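Local coordinates for protein insecticyanin A form (Manduca sexta, PDB 1Z24) that binds the blue bile pigment biliverdin IX gamma in a lipocalin barrel and, mixed with carotenes, gives hornworms their green camouflage colour, at residues D2-G7 and D120-K125; W104-D109 and I115-D120. All coordinates share one frame; numbering follows the deposited sequence.

Contact 1 (D2-G7 and D120-K125). With BLV (biliverdin IX gamma chromophore), chain B.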
ATOM      1  N   ASP A   2      -6.168  13.663  12.189  1.00 33.90           N
ATOM      2  CA  ASP A   2      -6.296  13.041  10.893  1.00 32.50           C
ATOM      3  C   ASP A   2      -5.801  11.650  11.013  1.00 28.84           C
ATOM      4  O   ASP A   2      -5.055  11.370  11.920  1.00 26.76           O
ATOM      5  CB  ASP A   2      -5.471  13.712   9.769  1.00 24.48           C
ATOM      6  CG  ASP A   2      -6.045  15.049   9.404  1.00 24.66           C
ATOM      7  OD1 ASP A   2      -6.885  15.652  10.015  1.00 29.52           O
ATOM      8  OD2 ASP A   2      -5.506  15.521   8.381  1.00 29.06           O
ATOM      9  N   ILE A   3      -6.209  10.804  10.089  1.00 28.34           N
ATOM     10  CA  ILE A   3      -5.776   9.414  10.089  1.00 30.09           C
ATOM     11  C   ILE A   3      -4.393   9.212   9.428  1.00 20.84           C
ATOM     12  O   ILE A   3      -4.158   9.563   8.275  1.00 31.69           O
ATOM     13  CB  ILE A   3      -6.832   8.465   9.500  1.00 43.88           C
ATOM     14  CG1 ILE A   3      -8.108   8.529  10.301  1.00 30.36           C
ATOM     15  CG2 ILE A   3      -6.356   7.012   9.453  1.00 31.89           C
ATOM     16  CD1 ILE A   3      -9.274   8.563   9.364  1.00 42.05           C
ATOM     17  N   PHE A   4      -3.455   8.634  10.166  1.00 27.43           N
ATOM     18  CA  PHE A   4      -2.122   8.375   9.641  1.00 23.07           C
ATOM     19  C   PHE A   4      -1.844   6.902   9.648  1.00 31.78           C
ATOM     20  O   PHE A   4      -2.341   6.142  10.460  1.00 31.12           O
ATOM     21  CB  PHE A   4      -1.116   8.987  10.656  1.00 24.16           C
ATOM     22  CG  PHE A   4      -0.773  10.418  10.383  1.00 28.76           C
ATOM     23  CD1 PHE A   4      -1.592  11.429  10.886  1.00 25.08           C
ATOM     24  CD2 PHE A   4       0.349  10.720   9.607  1.00 25.96           C
ATOM     25  CE1 PHE A   4      -1.265  12.760  10.626  1.00 30.32           C
ATOM     26  CE2 PHE A   4       0.685  12.034   9.341  1.00 29.27           C
ATOM     27  CZ  PHE A   4      -0.121  13.037   9.876  1.00 20.95           C
ATOM     28  N   TYR A   5      -1.048   6.494   8.741  1.00 25.13           N
ATOM     29  CA  TYR A   5      -0.665   5.111   8.661  1.00 25.30           C
ATOM     30  C   TYR A   5       0.823   5.153   8.395  1.00 26.72           C
ATOM     31  O   TYR A   5       1.328   6.137   7.855  1.00 24.83           O
ATOM     32  CB  TYR A   5      -1.279   4.479   7.477  1.00 20.68           C
ATOM     33  CG  TYR A   5      -2.747   4.417   7.538  1.00 26.01           C
ATOM     34  CD1 TYR A   5      -3.355   3.378   8.242  1.00 35.61           C
ATOM     35  CD2 TYR A   5      -3.558   5.351   6.889  1.00 40.48           C
ATOM     36  CE1 TYR A   5      -4.750   3.242   8.296  1.00 28.21           C
ATOM     37  CE2 TYR A   5      -4.955   5.210   6.910  1.00 42.92           C
ATOM     38  CZ  TYR A   5      -5.550   4.142   7.597  1.00 36.38           C
ATOM     39  OH  TYR A   5      -6.906   3.964   7.662  1.00 32.39           O
ATOM     40  N   PRO A   6       1.545   4.132   8.765  1.00 25.42           N
ATOM     41  CA  PRO A   6       2.972   4.155   8.559  1.00 22.58           C
ATOM     42  C   PRO A   6       3.461   4.020   7.155  1.00 24.59           C
ATOM     43  O   PRO A   6       2.819   3.413   6.328  1.00 27.73           O
ATOM     44  CB  PRO A   6       3.561   2.992   9.327  1.00 25.47           C
ATOM     45  CG  PRO A   6       2.393   2.111   9.723  1.00 36.62           C
ATOM     46  CD  PRO A   6       1.115   2.946   9.522  1.00 28.29           C
ATOM     47  N   GLY A   7       4.624   4.588   6.886  1.00 24.14           N
ATOM     48  CA  GLY A   7       5.199   4.461   5.561  1.00 28.56           C
ATOM     49  C   GLY A   7       4.780   5.488   4.560  1.00 20.47           C
ATOM     50  O   GLY A   7       4.080   6.439   4.889  1.00 26.85           O
ATOM     51  N   ASP A 120      -0.994  12.322   2.036  1.00 28.06           N
ATOM     52  CA  ASP A 120      -0.004  13.314   2.425  1.00 26.91           C
ATOM     53  C   ASP A 120       1.114  12.662   3.224  1.00 34.26           C
ATOM     54  O   ASP A 120       0.891  12.193   4.352  1.00 24.27           O
ATOM     55  CB  ASP A 120      -0.788  14.305   3.295  1.00 26.77           C
ATOM     56  CG  ASP A 120      -0.031  15.575   3.611  1.00 39.12           C
ATOM     57  OD1 ASP A 120      -0.580  16.664   3.646  1.00 27.54           O
ATOM     58  OD2 ASP A 120       1.256  15.437   3.811  1.00 26.92           O
ATOM     59  N   TYR A 121       2.313  12.631   2.640  1.00 26.07           N
ATOM     60  CA  TYR A 121       3.443  11.995   3.321  1.00 28.08           C
ATOM     61  C   TYR A 121       4.247  12.949   4.210  1.00 27.05           C
ATOM     62  O   TYR A 121       4.644  13.999   3.755  1.00 28.73           O
ATOM     63  CB  TYR A 121       4.337  11.163   2.332  1.00 21.59           C
ATOM     64  CG  TYR A 121       5.532  10.495   3.045  1.00 27.57           C
ATOM     65  CD1 TYR A 121       5.384   9.372   3.856  1.00 28.49           C
ATOM     66  CD2 TYR A 121       6.832  10.993   2.931  1.00 35.56           C
ATOM     67  CE1 TYR A 121       6.454   8.796   4.534  1.00 24.81           C
ATOM     68  CE2 TYR A 121       7.942  10.406   3.545  1.00 21.51           C
ATOM     69  CZ  TYR A 121       7.732   9.321   4.379  1.00 25.84           C
ATOM     70  OH  TYR A 121       8.763   8.786   5.020  1.00 32.27           O
ATOM     71  N   HIS A 122       4.482  12.587   5.476  1.00 22.22           N
ATOM     72  CA  HIS A 122       5.272  13.376   6.437  1.00 30.26           C
ATOM     73  C   HIS A 122       6.601  12.641   6.690  1.00 31.83           C
ATOM     74  O   HIS A 122       6.668  11.733   7.484  1.00 30.90           O
ATOM     75  CB  HIS A 122       4.535  13.356   7.751  1.00 24.29           C
ATOM     76  CG  HIS A 122       3.322  14.207   7.656  1.00 29.00           C
ATOM     77  ND1 HIS A 122       3.192  15.400   8.367  1.00 51.24           N
ATOM     78  CD2 HIS A 122       2.166  14.029   6.948  1.00 35.09           C
ATOM     79  CE1 HIS A 122       1.979  15.919   8.071  1.00 37.94           C
ATOM     80  NE2 HIS A 122       1.344  15.119   7.220  1.00 34.56           N
ATOM     81  N   PRO A 123       7.659  12.992   6.003  1.00 32.28           N
ATOM     82  CA  PRO A 123       8.937  12.332   6.156  1.00 29.96           C
ATOM     83  C   PRO A 123       9.435  12.388   7.559  1.00 23.26           C
ATOM     84  O   PRO A 123      10.062  11.446   8.020  1.00 26.70           O
ATOM     85  CB  PRO A 123       9.919  13.019   5.265  1.00 32.76           C
ATOM     86  CG  PRO A 123       9.157  14.182   4.646  1.00 26.94           C
ATOM     87  CD  PRO A 123       7.784  14.246   5.293  1.00 31.12           C
ATOM     88  N   ASP A 124       9.138  13.492   8.222  1.00 31.75           N
ATOM     89  CA  ASP A 124       9.559  13.595   9.597  1.00 34.01           C
ATOM     90  C   ASP A 124       8.806  12.587  10.465  1.00 52.93           C
ATOM     91  O   ASP A 124       9.145  12.364  11.605  1.00 41.47           O
ATOM     92  CB  ASP A 124       9.337  14.954  10.261  1.00 29.16           C
ATOM     93  CG  ASP A 124       7.893  15.381  10.212  1.00 55.97           C
ATOM     94  OD1 ASP A 124       7.307  15.715  11.216  1.00 81.79           O
ATOM     95  OD2 ASP A 124       7.332  15.343   9.004  1.00 65.77           O
ATOM     96  N   LYS A 125       7.763  11.962   9.972  1.00 42.14           N
ATOM     97  CA  LYS A 125       7.091  11.020  10.831  1.00 28.17           C
ATOM     98  C   LYS A 125       7.143   9.658  10.224  1.00 24.15           C
ATOM     99  O   LYS A 125       6.731   8.727  10.875  1.00 28.80           O
ATOM    100  CB  LYS A 125       5.605  11.274  11.001  1.00 26.39           C
ATOM    101  CG  LYS A 125       5.367  12.530  11.845  1.00 43.76           C
ATOM    102  CD  LYS A 125       3.915  12.999  11.929  1.00100.00           C
ATOM    103  CE  LYS A 125       2.928  11.842  12.117  1.00100.00           C
ATOM    104  NZ  LYS A 125       1.919  11.996  13.193  1.00100.00           N
TER
HETATM  105  NA  BLV B 195      -8.950  19.879   1.162  1.00 24.15           N
HETATM  106  C1A BLV B 195      -7.710  19.854   1.708  1.00 24.98           C
HETATM  107  C2A BLV B 195      -6.746  19.096   0.927  1.00 28.95           C
HETATM  108  C3A BLV B 195      -7.436  18.646  -0.160  1.00 17.72           C
HETATM  109  C4A BLV B 195      -8.817  19.137   0.007  1.00 21.30           C
HETATM  110  CMA BLV B 195      -6.964  17.712  -1.338  1.00  8.95           C
HETATM  111  OA  BLV B 195      -7.445  20.425   2.744  1.00 24.83           O
HETATM  112  CAA BLV B 195      -5.341  18.836   1.293  1.00 21.36           C
HETATM  113  CBA BLV B 195      -5.453  17.767   2.340  1.00 20.54           C
HETATM  114  CGA BLV B 195      -4.074  17.542   2.959  1.00 26.58           C
HETATM  115  O1A BLV B 195      -3.391  16.599   2.665  1.00 21.39           O
HETATM  116  O2A BLV B 195      -3.654  18.347   3.730  1.00 28.06           O
HETATM  117  CHB BLV B 195      -9.837  18.840  -0.895  1.00 24.83           C
HETATM  118  NB  BLV B 195     -11.746  20.057   0.028  1.00 22.06           N
HETATM  119  C1B BLV B 195     -11.196  19.073  -0.765  1.00 23.55           C
HETATM  120  C2B BLV B 195     -12.221  18.347  -1.472  1.00 18.21           C
HETATM  121  C3B BLV B 195     -13.376  18.895  -1.093  1.00 32.10           C
HETATM  122  C4B BLV B 195     -13.072  19.963  -0.135  1.00 32.87           C
HETATM  123  CMB BLV B 195     -12.006  17.206  -2.454  1.00 18.64           C
HETATM  124  CAB BLV B 195     -14.743  18.479  -1.547  1.00 30.14           C
HETATM  125  CBB BLV B 195     -15.677  18.467  -0.541  1.00 27.45           C
HETATM  126  CHC BLV B 195     -14.048  20.792   0.436  1.00 19.54           C
HETATM  127  NC  BLV B 195     -12.924  22.271   1.991  1.00 23.44           N
HETATM  128  C1C BLV B 195     -13.971  21.914   1.209  1.00 32.16           C
HETATM  129  C2C BLV B 195     -15.076  22.880   1.322  1.00 21.57           C
HETATM  130  C3C BLV B 195     -14.743  23.880   2.140  1.00 33.68           C
HETATM  131  C4C BLV B 195     -13.342  23.491   2.579  1.00 24.84           C
HETATM  132  CMC BLV B 195     -16.308  22.801   0.551  1.00 22.62           C
HETATM  133  CAC BLV B 195     -15.471  25.140   2.650  1.00 26.95           C
HETATM  134  CBC BLV B 195     -14.771  26.222   3.066  1.00 20.73           C
HETATM  135  CHD BLV B 195     -12.561  24.203   3.556  1.00 28.77           C
HETATM  136  ND  BLV B 195     -10.316  23.814   2.601  1.00 25.23           N
HETATM  137  C1D BLV B 195     -11.192  24.376   3.573  1.00 32.09           C
HETATM  138  C2D BLV B 195     -10.407  25.188   4.554  1.00 31.24           C
HETATM  139  C3D BLV B 195      -9.084  25.117   4.182  1.00 38.77           C
HETATM  140  C4D BLV B 195      -9.068  24.286   2.992  1.00 32.57           C
HETATM  141  CMD BLV B 195     -10.917  25.935   5.748  1.00 24.53           C
HETATM  142  OD  BLV B 195      -8.055  24.029   2.386  1.00 27.26           O
HETATM  143  CAD BLV B 195      -7.938  25.773   4.845  1.00 21.94           C
HETATM  144  CBD BLV B 195      -7.554  26.989   4.024  1.00 20.54           C
HETATM  145  CGD BLV B 195      -6.207  27.621   4.532  1.00 35.73           C
HETATM  146  O1D BLV B 195      -6.232  28.524   5.307  1.00 31.02           O
HETATM  147  O2D BLV B 195      -5.127  27.192   4.172  1.00 29.54           O

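Contact 2 (W104-D109 and I115-D120). With BLV (biliverdin IX gamma chromophore), chain B.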
ATOM      1  N   TRP A 104      -7.489  13.586  -5.774  1.00 21.50           N
ATOM      2  CA  TRP A 104      -7.417  12.564  -6.769  1.00 17.59           C
ATOM      3  C   TRP A 104      -8.823  11.954  -6.847  1.00 32.18           C
ATOM      4  O   TRP A 104      -9.415  11.623  -5.832  1.00 27.66           O
ATOM      5  CB  TRP A 104      -6.496  11.373  -6.318  1.00 17.06           C
ATOM      6  CG  TRP A 104      -5.062  11.782  -6.253  1.00 26.83           C
ATOM      7  CD1 TRP A 104      -4.609  12.971  -5.756  1.00 20.85           C
ATOM      8  CD2 TRP A 104      -3.910  11.038  -6.648  1.00 21.55           C
ATOM      9  NE1 TRP A 104      -3.242  13.029  -5.838  1.00 25.75           N
ATOM     10  CE2 TRP A 104      -2.779  11.821  -6.358  1.00 33.13           C
ATOM     11  CE3 TRP A 104      -3.720   9.762  -7.146  1.00 20.29           C
ATOM     12  CZ2 TRP A 104      -1.462  11.353  -6.587  1.00 22.25           C
ATOM     13  CZ3 TRP A 104      -2.450   9.298  -7.413  1.00 23.20           C
ATOM     14  CH2 TRP A 104      -1.331  10.079  -7.106  1.00 27.29           C
ATOM     15  N   VAL A 105      -9.361  11.792  -8.044  1.00 25.11           N
ATOM     16  CA  VAL A 105     -10.683  11.206  -8.216  1.00 29.01           C
ATOM     17  C   VAL A 105     -10.515   9.732  -8.498  1.00 24.26           C
ATOM     18  O   VAL A 105     -10.056   9.327  -9.578  1.00 29.25           O
ATOM     19  CB  VAL A 105     -11.471  11.858  -9.394  1.00 19.89           C
ATOM     20  CG1 VAL A 105     -12.960  11.355  -9.451  1.00 19.82           C
ATOM     21  CG2 VAL A 105     -11.500  13.348  -9.057  1.00 28.17           C
ATOM     22  N   LEU A 106     -10.875   8.922  -7.506  1.00 15.81           N
ATOM     23  CA  LEU A 106     -10.758   7.481  -7.673  1.00 24.65           C
ATOM     24  C   LEU A 106     -11.827   6.911  -8.600  1.00 40.37           C
ATOM     25  O   LEU A 106     -11.600   5.982  -9.369  1.00 25.32           O
ATOM     26  CB  LEU A 106     -10.970   6.791  -6.315  1.00 26.84           C
ATOM     27  CG  LEU A 106      -9.958   7.169  -5.258  1.00 42.87           C
ATOM     28  CD1 LEU A 106      -9.945   6.156  -4.110  1.00 23.74           C
ATOM     29  CD2 LEU A 106      -8.608   7.331  -5.928  1.00 28.89           C
ATOM     30  N   ALA A 107     -13.019   7.459  -8.505  1.00 24.36           N
ATOM     31  CA  ALA A 107     -14.144   7.008  -9.331  1.00 18.91           C
ATOM     32  C   ALA A 107     -15.338   7.972  -9.293  1.00 24.37           C
ATOM     33  O   ALA A 107     -15.591   8.661  -8.313  1.00 26.47           O
ATOM     34  CB  ALA A 107     -14.725   5.779  -8.653  1.00 23.29           C
ATOM     35  N   THR A 108     -16.077   8.004 -10.389  1.00 28.19           N
ATOM     36  CA  THR A 108     -17.237   8.840 -10.489  1.00 22.27           C
ATOM     37  C   THR A 108     -18.065   8.502 -11.721  1.00 31.82           C
ATOM     38  O   THR A 108     -17.561   8.049 -12.766  1.00 29.96           O
ATOM     39  CB  THR A 108     -16.769  10.278 -10.710  1.00 26.82           C
ATOM     40  OG1 THR A 108     -17.920  11.110 -10.666  1.00 26.97           O
ATOM     41  CG2 THR A 108     -16.074  10.492 -12.084  1.00 21.11           C
ATOM     42  N   ASP A 109     -19.355   8.758 -11.597  1.00 24.08           N
ATOM     43  CA  ASP A 109     -20.270   8.555 -12.728  1.00 35.27           C
ATOM     44  C   ASP A 109     -20.686   9.921 -13.282  1.00 35.38           C
ATOM     45  O   ASP A 109     -21.565  10.028 -14.101  1.00 31.41           O
ATOM     46  CB  ASP A 109     -21.543   7.805 -12.520  1.00 27.09           C
ATOM     47  CG  ASP A 109     -22.403   8.469 -11.514  1.00 29.10           C
ATOM     48  OD1 ASP A 109     -22.116   9.488 -10.886  1.00 33.45           O
ATOM     49  OD2 ASP A 109     -23.484   7.819 -11.413  1.00 33.29           O
ATOM     50  N   ILE A 115     -15.822   9.776  -5.792  1.00 27.80           N
ATOM     51  CA  ILE A 115     -15.010   9.311  -4.666  1.00 20.37           C
ATOM     52  C   ILE A 115     -13.634   9.939  -4.878  1.00 21.27           C
ATOM     53  O   ILE A 115     -12.896   9.571  -5.818  1.00 27.83           O
ATOM     54  CB  ILE A 115     -14.957   7.807  -4.462  1.00 28.36           C
ATOM     55  CG1 ILE A 115     -16.375   7.281  -4.293  1.00 27.33           C
ATOM     56  CG2 ILE A 115     -14.170   7.446  -3.221  1.00 22.76           C
ATOM     57  CD1 ILE A 115     -16.377   5.768  -4.491  1.00 45.51           C
ATOM     58  N   ASN A 116     -13.319  10.922  -4.012  1.00 19.59           N
ATOM     59  CA  ASN A 116     -12.061  11.690  -4.037  1.00 19.76           C
ATOM     60  C   ASN A 116     -11.132  11.290  -2.913  1.00 30.13           C
ATOM     61  O   ASN A 116     -11.583  10.845  -1.862  1.00 22.08           O
ATOM     62  CB  ASN A 116     -12.348  13.208  -3.998  1.00 25.73           C
ATOM     63  CG  ASN A 116     -12.798  13.733  -5.349  1.00 21.58           C
ATOM     64  OD1 ASN A 116     -12.757  14.920  -5.615  1.00 35.17           O
ATOM     65  ND2 ASN A 116     -13.212  12.876  -6.169  1.00 24.48           N
ATOM     66  N   TYR A 117      -9.839  11.452  -3.136  1.00 22.58           N
ATOM     67  CA  TYR A 117      -8.891  11.054  -2.115  1.00 24.71           C
ATOM     68  C   TYR A 117      -7.564  11.770  -2.206  1.00 26.97           C
ATOM     69  O   TYR A 117      -7.310  12.415  -3.166  1.00 21.05           O
ATOM     70  CB  TYR A 117      -8.608   9.601  -2.546  1.00 20.44           C
ATOM     71  CG  TYR A 117      -7.363   8.831  -2.063  1.00 26.82           C
ATOM     72  CD1 TYR A 117      -7.473   7.929  -1.002  1.00 28.66           C
ATOM     73  CD2 TYR A 117      -6.125   8.982  -2.695  1.00 25.91           C
ATOM     74  CE1 TYR A 117      -6.387   7.179  -0.540  1.00 28.27           C
ATOM     75  CE2 TYR A 117      -5.028   8.235  -2.262  1.00 24.36           C
ATOM     76  CZ  TYR A 117      -5.168   7.339  -1.198  1.00 27.61           C
ATOM     77  OH  TYR A 117      -4.094   6.613  -0.791  1.00 29.66           O
ATOM     78  N   ASN A 118      -6.728  11.660  -1.192  1.00 27.07           N
ATOM     79  CA  ASN A 118      -5.401  12.256  -1.179  1.00 24.90           C
ATOM     80  C   ASN A 118      -4.576  11.520  -0.128  1.00 36.27           C
ATOM     81  O   ASN A 118      -5.138  10.873   0.731  1.00 22.96           O
ATOM     82  CB  ASN A 118      -5.188  13.760  -1.204  1.00 15.15           C
ATOM     83  CG  ASN A 118      -4.887  14.321   0.166  1.00 14.85           C
ATOM     84  OD1 ASN A 118      -5.651  14.144   1.129  1.00 28.34           O
ATOM     85  ND2 ASN A 118      -3.807  15.058   0.230  1.00 27.77           N
ATOM     86  N   CYS A 119      -3.271  11.591  -0.241  1.00 27.55           N
ATOM     87  CA  CYS A 119      -2.308  10.959   0.626  1.00 19.89           C
ATOM     88  C   CYS A 119      -1.229  11.972   0.798  1.00 28.44           C
ATOM     89  O   CYS A 119      -0.658  12.451  -0.161  1.00 22.98           O
ATOM     90  CB  CYS A 119      -1.752   9.610   0.057  1.00 18.29           C
ATOM     91  SG  CYS A 119      -0.705   8.857   1.340  1.00 25.23           S
ATOM     92  N   ASP A 120      -0.994  12.322   2.036  1.00 28.06           N
ATOM     93  CA  ASP A 120      -0.004  13.314   2.425  1.00 26.91           C
ATOM     94  C   ASP A 120       1.114  12.662   3.224  1.00 34.26           C
ATOM     95  O   ASP A 120       0.891  12.193   4.352  1.00 24.27           O
ATOM     96  CB  ASP A 120      -0.788  14.305   3.295  1.00 26.77           C
ATOM     97  CG  ASP A 120      -0.031  15.575   3.611  1.00 39.12           C
ATOM     98  OD1 ASP A 120      -0.580  16.664   3.646  1.00 27.54           O
ATOM     99  OD2 ASP A 120       1.256  15.437   3.811  1.00 26.92           O
TER
HETATM  100  NA  BLV B 195      -8.950  19.879   1.162  1.00 24.15           N
HETATM  101  C1A BLV B 195      -7.710  19.854   1.708  1.00 24.98           C
HETATM  102  C2A BLV B 195      -6.746  19.096   0.927  1.00 28.95           C
HETATM  103  C3A BLV B 195      -7.436  18.646  -0.160  1.00 17.72           C
HETATM  104  C4A BLV B 195      -8.817  19.137   0.007  1.00 21.30           C
HETATM  105  CMA BLV B 195      -6.964  17.712  -1.338  1.00  8.95           C
HETATM  106  OA  BLV B 195      -7.445  20.425   2.744  1.00 24.83           O
HETATM  107  CAA BLV B 195      -5.341  18.836   1.293  1.00 21.36           C
HETATM  108  CBA BLV B 195      -5.453  17.767   2.340  1.00 20.54           C
HETATM  109  CGA BLV B 195      -4.074  17.542   2.959  1.00 26.58           C
HETATM  110  O1A BLV B 195      -3.391  16.599   2.665  1.00 21.39           O
HETATM  111  O2A BLV B 195      -3.654  18.347   3.730  1.00 28.06           O
HETATM  112  CHB BLV B 195      -9.837  18.840  -0.895  1.00 24.83           C
HETATM  113  NB  BLV B 195     -11.746  20.057   0.028  1.00 22.06           N
HETATM  114  C1B BLV B 195     -11.196  19.073  -0.765  1.00 23.55           C
HETATM  115  C2B BLV B 195     -12.221  18.347  -1.472  1.00 18.21           C
HETATM  116  C3B BLV B 195     -13.376  18.895  -1.093  1.00 32.10           C
HETATM  117  C4B BLV B 195     -13.072  19.963  -0.135  1.00 32.87           C
HETATM  118  CMB BLV B 195     -12.006  17.206  -2.454  1.00 18.64           C
HETATM  119  CAB BLV B 195     -14.743  18.479  -1.547  1.00 30.14           C
HETATM  120  CBB BLV B 195     -15.677  18.467  -0.541  1.00 27.45           C
HETATM  121  CHC BLV B 195     -14.048  20.792   0.436  1.00 19.54           C
HETATM  122  NC  BLV B 195     -12.924  22.271   1.991  1.00 23.44           N
HETATM  123  C1C BLV B 195     -13.971  21.914   1.209  1.00 32.16           C
HETATM  124  C2C BLV B 195     -15.076  22.880   1.322  1.00 21.57           C
HETATM  125  C3C BLV B 195     -14.743  23.880   2.140  1.00 33.68           C
HETATM  126  C4C BLV B 195     -13.342  23.491   2.579  1.00 24.84           C
HETATM  127  CMC BLV B 195     -16.308  22.801   0.551  1.00 22.62           C
HETATM  128  CAC BLV B 195     -15.471  25.140   2.650  1.00 26.95           C
HETATM  129  CBC BLV B 195     -14.771  26.222   3.066  1.00 20.73           C
HETATM  130  CHD BLV B 195     -12.561  24.203   3.556  1.00 28.77           C
HETATM  131  ND  BLV B 195     -10.316  23.814   2.601  1.00 25.23           N
HETATM  132  C1D BLV B 195     -11.192  24.376   3.573  1.00 32.09           C
HETATM  133  C2D BLV B 195     -10.407  25.188   4.554  1.00 31.24           C
HETATM  134  C3D BLV B 195      -9.084  25.117   4.182  1.00 38.77           C
HETATM  135  C4D BLV B 195      -9.068  24.286   2.992  1.00 32.57           C
HETATM  136  CMD BLV B 195     -10.917  25.935   5.748  1.00 24.53           C
HETATM  137  OD  BLV B 195      -8.055  24.029   2.386  1.00 27.26           O
HETATM  138  CAD BLV B 195      -7.938  25.773   4.845  1.00 21.94           C
HETATM  139  CBD BLV B 195      -7.554  26.989   4.024  1.00 20.54           C
HETATM  140  CGD BLV B 195      -6.207  27.621   4.532  1.00 35.73           C
HETATM  141  O1D BLV B 195      -6.232  28.524   5.307  1.00 31.02           O
HETATM  142  O2D BLV B 195      -5.127  27.192   4.172  1.00 29.54           O

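Contact 1 (D2-G7 and D120-K125)
The CA atoms of Gly-7 and Tyr-121 lie 8.1 Å apart, so the backbones of 2-7 and 120-125 are too far apart for backbone pairing. Both belong to the sheet of the lipocalin barrel, where strand 127-136 lies between them: Ile-3 and Tyr-5 bond to it through Ile-130 and His-128, and Asp-120 through Ser-129. Side chains bridge the gap at the surface. Phe-4 presents the edge of its ring to the face of His-122 in a T-shaped stack, centroids 5.0 Å apart and planes at 66°; its CE2 touches CD2 of His-122 at 3.4 Å. Over one face of the same phenyl ring comes Lys-125, whose ammonium makes a cation-pi contact, NZ 3.9 Å from the Phe-4 centroid and only 5° off the ring normal. A bend at chi3 (42°) brings CE over the ring for a CH-pi contact, and the last torsion sets NZ over its centre. The turn that carries Lys-125 is held by a backbone bond from its N to His-122 O. Asp-120, a residue of the chromophore pocket, brings OD1 to 3.0 Å from propionate O1A of the biliverdin. At the far end, Gly-7 O, which accepts a hydrogen bond from His-128 ND1, lies near the plane of the Tyr-121 ring at its edge, 3.4 Å from CE1.

Contact 2 (W104-D109 and I115-D120)
A beta hairpin in the wall of the lipocalin barrel pairs 104-109 with 115-120, and the second strand lends residues to the biliverdin pocket. Trp-104 and Tyr-117 form an antiparallel hydrogen-bonded pair, with Trp-104 N giving to Tyr-117 O (2.9 Å) and Tyr-117 N to Trp-104 O (2.7 Å). Val-105 and Asn-116 follow as a non-hydrogen-bonded pair. The register then slips by one at a classic beta bulge, where Leu-106 and Ala-107 both face Ile-115: Ile-115 O takes a bond from Leu-106 N and a weak one from Ala-107 N, while Ile-115 N returns one to Ala-107 O. The bulge turns Leu-106 toward the other strand, and its CG packs on CB of Tyr-117 at 3.9 Å. Ala-107 and Ile-115 lie on the sheet face with Trp-104 and Tyr-117, and both meet Val-152 of helix 144-154. On the other face Val-105 and Asn-116 run side by side. With CG of Asn-116 beside its backbone N (chi1 -77°), the amide swings back toward the valine, putting ND2 3.4 Å from CG2 of Val-105; OD1 bonds to the hydroxyl of Tyr-88 and lies 4.0 Å from the pigment methyl CMB. A leucine here would probably leave the Tyr-88 hydroxyl without its amide partner. Farther along, Asn-118, whose OD1 is paired with His-131 ND1, gives a nearly straight bond from ND2 to propionate O1A of the biliverdin, 2.9 Å long at 169°.

From the N terminus, the chain enters contact 1 almost at once: strand 3-6 meets the end of strand 113-122 and the turn beyond it, closing a loop of 112 intervening residues that holds much of the barrel. Contact 2 is nested inside that loop and is local, joining strands 97-108 and 113-122 across a short hairpin connection. The two share Asp-120. Their centres lie about 18 Å apart, and both use strand 113-122, contact 1 at the surface, contact 2 buried. Cys-119, beside the shared residue, is disulfide-bonded to Cys-9, a covalent tie just past 2-7. Both contacts touch the biliverdin, which is also hydrogen-bonded to Arg-97 and Asn-37.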